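Local coordinates for structural polyprotein, VP2 (Israeli acute paralysis virus, PDB 5CDD) that probably serves as one of the structural proteins of the viral capsid, built around a beta-sandwich domain of the picornavirus type, at residues V87-K101 and D153-L166. Residues are numbered along the deposited sequence; the frame is centred on the assembly and turned at random.
Sequences VAGRMYLAYSPYDDK and DFVQLYLFPITPVL
The carbonyl oxygen of S96 is gripped from both faces of its plane: Q156 N reaches it across the sheet at 3.1 Å, and D99 N, from the turn after strand 90-97, comes from the opposite side. S96 N returns a bond to Q156 O, and the same exchange recurs at A94 with Y158 and at Y92 with F160, where Y92 N meets F160 O at 2.7 Å, nearly straight (165°) and in the carbonyl plane. Beyond M91 and P161 the regular pairing stops. R90 O takes weak bonds from the amides of I162 and T163, and the register slips by two residues before A88 and L166 pair again, A88 N meeting L166 O at 2.8 Å. These antiparallel neighbours are the two central strands of a four-stranded sheet, flanked by strands 47-51 and 121-125, in a domain of the picornavirus capsid family, consistent with one half of its jelly-roll sandwich. L93, L157 and L159 point to the face packed on the other sheet; V77 of strand 68-81 lies against both L93 and L157. With its CG opposite the backbone N (chi1 -178°), L93 lays CD1 3.8 Å from L157 CD1. On the same face M91 CE rests 3.5 Å from P161 CG. A classic bulge at F154 and V155 lies opposite strand 47-51. Here the Y98 side chain crosses that of F154 obliquely, with F154 O over one face of its ring and CZ 3.4 Å from F154 CB, while its hydroxyl bonds to S140 and F141. On the Q156 face of the sheet, Y158 OH gives a weak bond to D99 OD2, the ring and carboxylate planes 75° apart; S107 also binds that oxygen, and S96 OG donates to D99 OD1 at 2.8 Å.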
# COMPACT_ATOMS: atom_id res chain seq x y z
N VAL C 87 -57.60 50.08 22.86
CA VAL C 87 -56.37 50.48 22.20
C VAL C 87 -55.65 49.29 21.59
O VAL C 87 -55.31 48.33 22.28
CB VAL C 87 -55.40 51.17 23.19
CG1 VAL C 87 -54.15 51.64 22.46
CG2 VAL C 87 -56.09 52.34 23.85
N ALA C 88 -55.44 49.35 20.28
CA ALA C 88 -54.77 48.28 19.55
C ALA C 88 -53.40 48.75 19.09
O ALA C 88 -53.15 49.95 18.97
CB ALA C 88 -55.60 47.86 18.35
N GLY C 89 -52.50 47.80 18.85
CA GLY C 89 -51.16 48.15 18.41
C GLY C 89 -50.18 47.03 18.68
O GLY C 89 -50.45 46.14 19.49
N ARG C 90 -49.04 47.06 17.99
CA ARG C 90 -48.02 46.04 18.18
C ARG C 90 -46.62 46.65 18.09
O ARG C 90 -46.33 47.44 17.20
CB ARG C 90 -48.17 44.93 17.13
CG ARG C 90 -47.15 43.81 17.29
CD ARG C 90 -47.45 42.61 16.41
NE ARG C 90 -48.70 41.95 16.78
CZ ARG C 90 -48.95 40.66 16.55
NH1 ARG C 90 -48.03 39.90 15.96
NH2 ARG C 90 -50.11 40.13 16.90
N MET C 91 -45.75 46.26 19.03
CA MET C 91 -44.39 46.79 19.06
C MET C 91 -43.35 45.68 18.97
O MET C 91 -43.68 44.49 19.00
CB MET C 91 -44.17 47.58 20.35
CG MET C 91 -45.31 48.53 20.66
SD MET C 91 -44.88 49.71 21.93
CE MET C 91 -44.57 51.16 20.92
N TYR C 92 -42.09 46.07 18.87
CA TYR C 92 -41.00 45.11 18.76
C TYR C 92 -39.85 45.47 19.71
O TYR C 92 -39.31 46.57 19.65
CB TYR C 92 -40.48 45.06 17.32
CG TYR C 92 -39.59 43.88 17.02
CD1 TYR C 92 -40.06 42.57 17.15
CD2 TYR C 92 -38.27 44.06 16.59
CE1 TYR C 92 -39.25 41.48 16.85
CE2 TYR C 92 -37.45 42.97 16.29
CZ TYR C 92 -37.95 41.68 16.42
OH TYR C 92 -37.15 40.60 16.12
N LEU C 93 -39.50 44.52 20.57
CA LEU C 93 -38.41 44.72 21.52
C LEU C 93 -37.20 43.94 21.01
O LEU C 93 -37.21 42.71 21.01
CB LEU C 93 -38.81 44.21 22.91
CG LEU C 93 -37.78 44.40 24.03
CD1 LEU C 93 -37.59 45.89 24.31
CD2 LEU C 93 -38.25 43.68 25.28
N ALA C 94 -36.17 44.66 20.58
CA ALA C 94 -34.97 44.03 20.06
C ALA C 94 -33.71 44.59 20.70
O ALA C 94 -33.73 45.69 21.25
CB ALA C 94 -34.90 44.20 18.55
N TYR C 95 -32.61 43.84 20.63
CA TYR C 95 -31.34 44.29 21.19
C TYR C 95 -30.26 44.25 20.12
O TYR C 95 -30.37 43.52 19.14
CB TYR C 95 -30.95 43.43 22.40
CG TYR C 95 -30.49 42.02 22.08
CD1 TYR C 95 -29.21 41.78 21.60
CD2 TYR C 95 -31.34 40.93 22.29
CE1 TYR C 95 -28.77 40.48 21.33
CE2 TYR C 95 -30.91 39.63 22.03
CZ TYR C 95 -29.63 39.41 21.55
OH TYR C 95 -29.20 38.13 21.30
N SER C 96 -29.21 45.04 20.32
CA SER C 96 -28.11 45.12 19.37
C SER C 96 -26.76 45.26 20.08
O SER C 96 -26.45 46.31 20.64
CB SER C 96 -28.32 46.30 18.43
OG SER C 96 -27.25 46.44 17.52
N PRO C 97 -25.94 44.20 20.08
CA PRO C 97 -24.63 44.23 20.73
C PRO C 97 -23.72 45.31 20.14
O PRO C 97 -23.55 45.40 18.93
CB PRO C 97 -24.08 42.83 20.47
CG PRO C 97 -25.32 41.99 20.41
CD PRO C 97 -26.25 42.84 19.58
N TYR C 98 -23.14 46.13 21.01
CA TYR C 98 -22.23 47.20 20.59
C TYR C 98 -22.82 48.03 19.45
O TYR C 98 -22.09 48.45 18.55
CB TYR C 98 -20.90 46.60 20.14
CG TYR C 98 -20.14 45.92 21.25
CD1 TYR C 98 -19.35 46.66 22.14
CD2 TYR C 98 -20.23 44.54 21.44
CE1 TYR C 98 -18.67 46.04 23.18
CE2 TYR C 98 -19.55 43.91 22.49
CZ TYR C 98 -18.77 44.66 23.35
OH TYR C 98 -18.10 44.05 24.39
N ASP C 99 -24.12 48.27 19.50
CA ASP C 99 -24.79 49.03 18.45
C ASP C 99 -24.21 50.43 18.29
O ASP C 99 -24.25 51.01 17.20
CB ASP C 99 -26.29 49.14 18.74
CG ASP C 99 -27.06 49.74 17.59
OD1 ASP C 99 -27.22 49.04 16.56
OD2 ASP C 99 -27.50 50.90 17.70
N ASP C 100 -23.67 50.97 19.37
CA ASP C 100 -23.09 52.31 19.37
C ASP C 100 -21.57 52.29 19.30
O ASP C 100 -20.93 53.34 19.35
CB ASP C 100 -23.53 53.05 20.63
CG ASP C 100 -23.20 52.28 21.91
OD1 ASP C 100 -23.64 51.12 22.04
OD2 ASP C 100 -22.50 52.84 22.78
N LYS C 101 -20.99 51.10 19.17
CA LYS C 101 -19.54 50.96 19.10
C LYS C 101 -19.08 50.45 17.74
O LYS C 101 -17.96 49.96 17.61
CB LYS C 101 -19.06 50.00 20.19
CG LYS C 101 -19.55 50.32 21.59
CD LYS C 101 -18.89 51.56 22.16
CE LYS C 101 -19.34 51.79 23.60
NZ LYS C 101 -19.04 50.63 24.50
N ASP C 153 -20.45 49.07 28.34
CA ASP C 153 -21.76 48.51 28.02
C ASP C 153 -21.66 47.86 26.65
O ASP C 153 -21.28 48.50 25.67
CB ASP C 153 -22.84 49.59 28.03
CG ASP C 153 -23.30 49.95 29.43
OD1 ASP C 153 -23.47 49.03 30.26
OD2 ASP C 153 -23.52 51.14 29.70
N PHE C 154 -21.99 46.58 26.59
CA PHE C 154 -21.88 45.81 25.36
C PHE C 154 -23.16 45.55 24.56
O PHE C 154 -23.11 44.93 23.50
CB PHE C 154 -21.21 44.48 25.67
CG PHE C 154 -21.83 43.76 26.83
CD1 PHE C 154 -23.05 43.10 26.71
CD2 PHE C 154 -21.19 43.75 28.07
CE1 PHE C 154 -23.63 42.45 27.80
CE2 PHE C 154 -21.76 43.11 29.16
CZ PHE C 154 -22.98 42.46 29.03
N VAL C 155 -24.31 46.02 25.04
CA VAL C 155 -25.54 45.79 24.30
C VAL C 155 -26.57 46.89 24.53
O VAL C 155 -26.71 47.41 25.64
CB VAL C 155 -26.16 44.42 24.68
CG1 VAL C 155 -26.47 44.37 26.16
CG2 VAL C 155 -27.41 44.16 23.85
N GLN C 156 -27.28 47.25 23.46
CA GLN C 156 -28.31 48.29 23.52
C GLN C 156 -29.68 47.67 23.32
O GLN C 156 -29.88 46.87 22.40
CB GLN C 156 -28.07 49.34 22.44
CG GLN C 156 -26.72 50.02 22.52
CD GLN C 156 -26.47 50.65 23.88
OE1 GLN C 156 -27.27 51.47 24.35
NE2 GLN C 156 -25.38 50.27 24.52
N LEU C 157 -30.62 48.02 24.18
CA LEU C 157 -31.98 47.50 24.09
C LEU C 157 -32.91 48.60 23.55
O LEU C 157 -32.84 49.74 23.99
CB LEU C 157 -32.46 47.03 25.46
CG LEU C 157 -33.83 46.36 25.51
CD1 LEU C 157 -33.86 45.18 24.55
CD2 LEU C 157 -34.12 45.90 26.93
N TYR C 158 -33.77 48.23 22.61
CA TYR C 158 -34.69 49.19 22.00
C TYR C 158 -36.13 48.70 21.97
O TYR C 158 -36.39 47.50 21.88
CB TYR C 158 -34.24 49.50 20.57
CG TYR C 158 -32.92 50.23 20.46
CD1 TYR C 158 -32.80 51.58 20.82
CD2 TYR C 158 -31.77 49.58 19.99
CE1 TYR C 158 -31.59 52.25 20.71
CE2 TYR C 158 -30.55 50.24 19.89
CZ TYR C 158 -30.47 51.58 20.25
OH TYR C 158 -29.27 52.25 20.15
N LEU C 159 -37.07 49.65 22.03
CA LEU C 159 -38.50 49.35 21.97
C LEU C 159 -39.07 50.17 20.82
O LEU C 159 -39.25 51.38 20.93
CB LEU C 159 -39.19 49.73 23.28
CG LEU C 159 -40.69 49.45 23.34
CD1 LEU C 159 -40.96 47.97 23.12
CD2 LEU C 159 -41.24 49.89 24.69
N PHE C 160 -39.35 49.49 19.71
CA PHE C 160 -39.88 50.14 18.51
C PHE C 160 -41.35 49.86 18.25
O PHE C 160 -41.86 48.78 18.57
CB PHE C 160 -39.10 49.68 17.28
CG PHE C 160 -37.63 50.00 17.31
CD1 PHE C 160 -37.19 51.31 17.14
CD2 PHE C 160 -36.69 48.99 17.49
CE1 PHE C 160 -35.83 51.61 17.13
CE2 PHE C 160 -35.33 49.28 17.48
CZ PHE C 160 -34.90 50.59 17.30
N PRO C 161 -42.07 50.85 17.69
CA PRO C 161 -43.50 50.68 17.38
C PRO C 161 -43.60 50.18 15.93
O PRO C 161 -43.28 50.92 15.00
CB PRO C 161 -44.06 52.10 17.52
CG PRO C 161 -42.99 52.86 18.29
CD PRO C 161 -41.73 52.28 17.74
N ILE C 162 -44.04 48.94 15.74
CA ILE C 162 -44.17 48.40 14.39
C ILE C 162 -45.30 49.11 13.66
O ILE C 162 -45.13 49.58 12.53
CB ILE C 162 -44.47 46.89 14.41
CG1 ILE C 162 -43.29 46.13 15.02
CG2 ILE C 162 -44.75 46.39 13.00
CD1 ILE C 162 -43.52 44.64 15.14
N THR C 163 -46.46 49.19 14.31
CA THR C 163 -47.63 49.85 13.75
C THR C 163 -48.00 51.03 14.64
O THR C 163 -47.60 51.09 15.80
CB THR C 163 -48.84 48.91 13.71
OG1 THR C 163 -49.26 48.61 15.05
CG2 THR C 163 -48.49 47.62 12.99
N PRO C 164 -48.78 51.98 14.10
CA PRO C 164 -49.19 53.14 14.90
C PRO C 164 -50.17 52.70 15.98
O PRO C 164 -50.92 51.75 15.77
CB PRO C 164 -49.83 54.06 13.86
CG PRO C 164 -50.45 53.07 12.92
CD PRO C 164 -49.35 52.05 12.75
N VAL C 165 -50.17 53.38 17.12
CA VAL C 165 -51.09 53.02 18.20
C VAL C 165 -52.50 53.45 17.80
O VAL C 165 -52.80 54.64 17.71
CB VAL C 165 -50.71 53.71 19.52
CG1 VAL C 165 -51.60 53.22 20.64
CG2 VAL C 165 -49.25 53.44 19.85
N LEU C 166 -53.36 52.46 17.56
CA LEU C 166 -54.73 52.72 17.15
C LEU C 166 -55.73 52.79 18.31
O LEU C 166 -55.92 51.83 19.04
CB LEU C 166 -55.18 51.64 16.16
CG LEU C 166 -54.34 51.52 14.88
CD1 LEU C 166 -54.78 50.30 14.09
CD2 LEU C 166 -54.48 52.79 14.06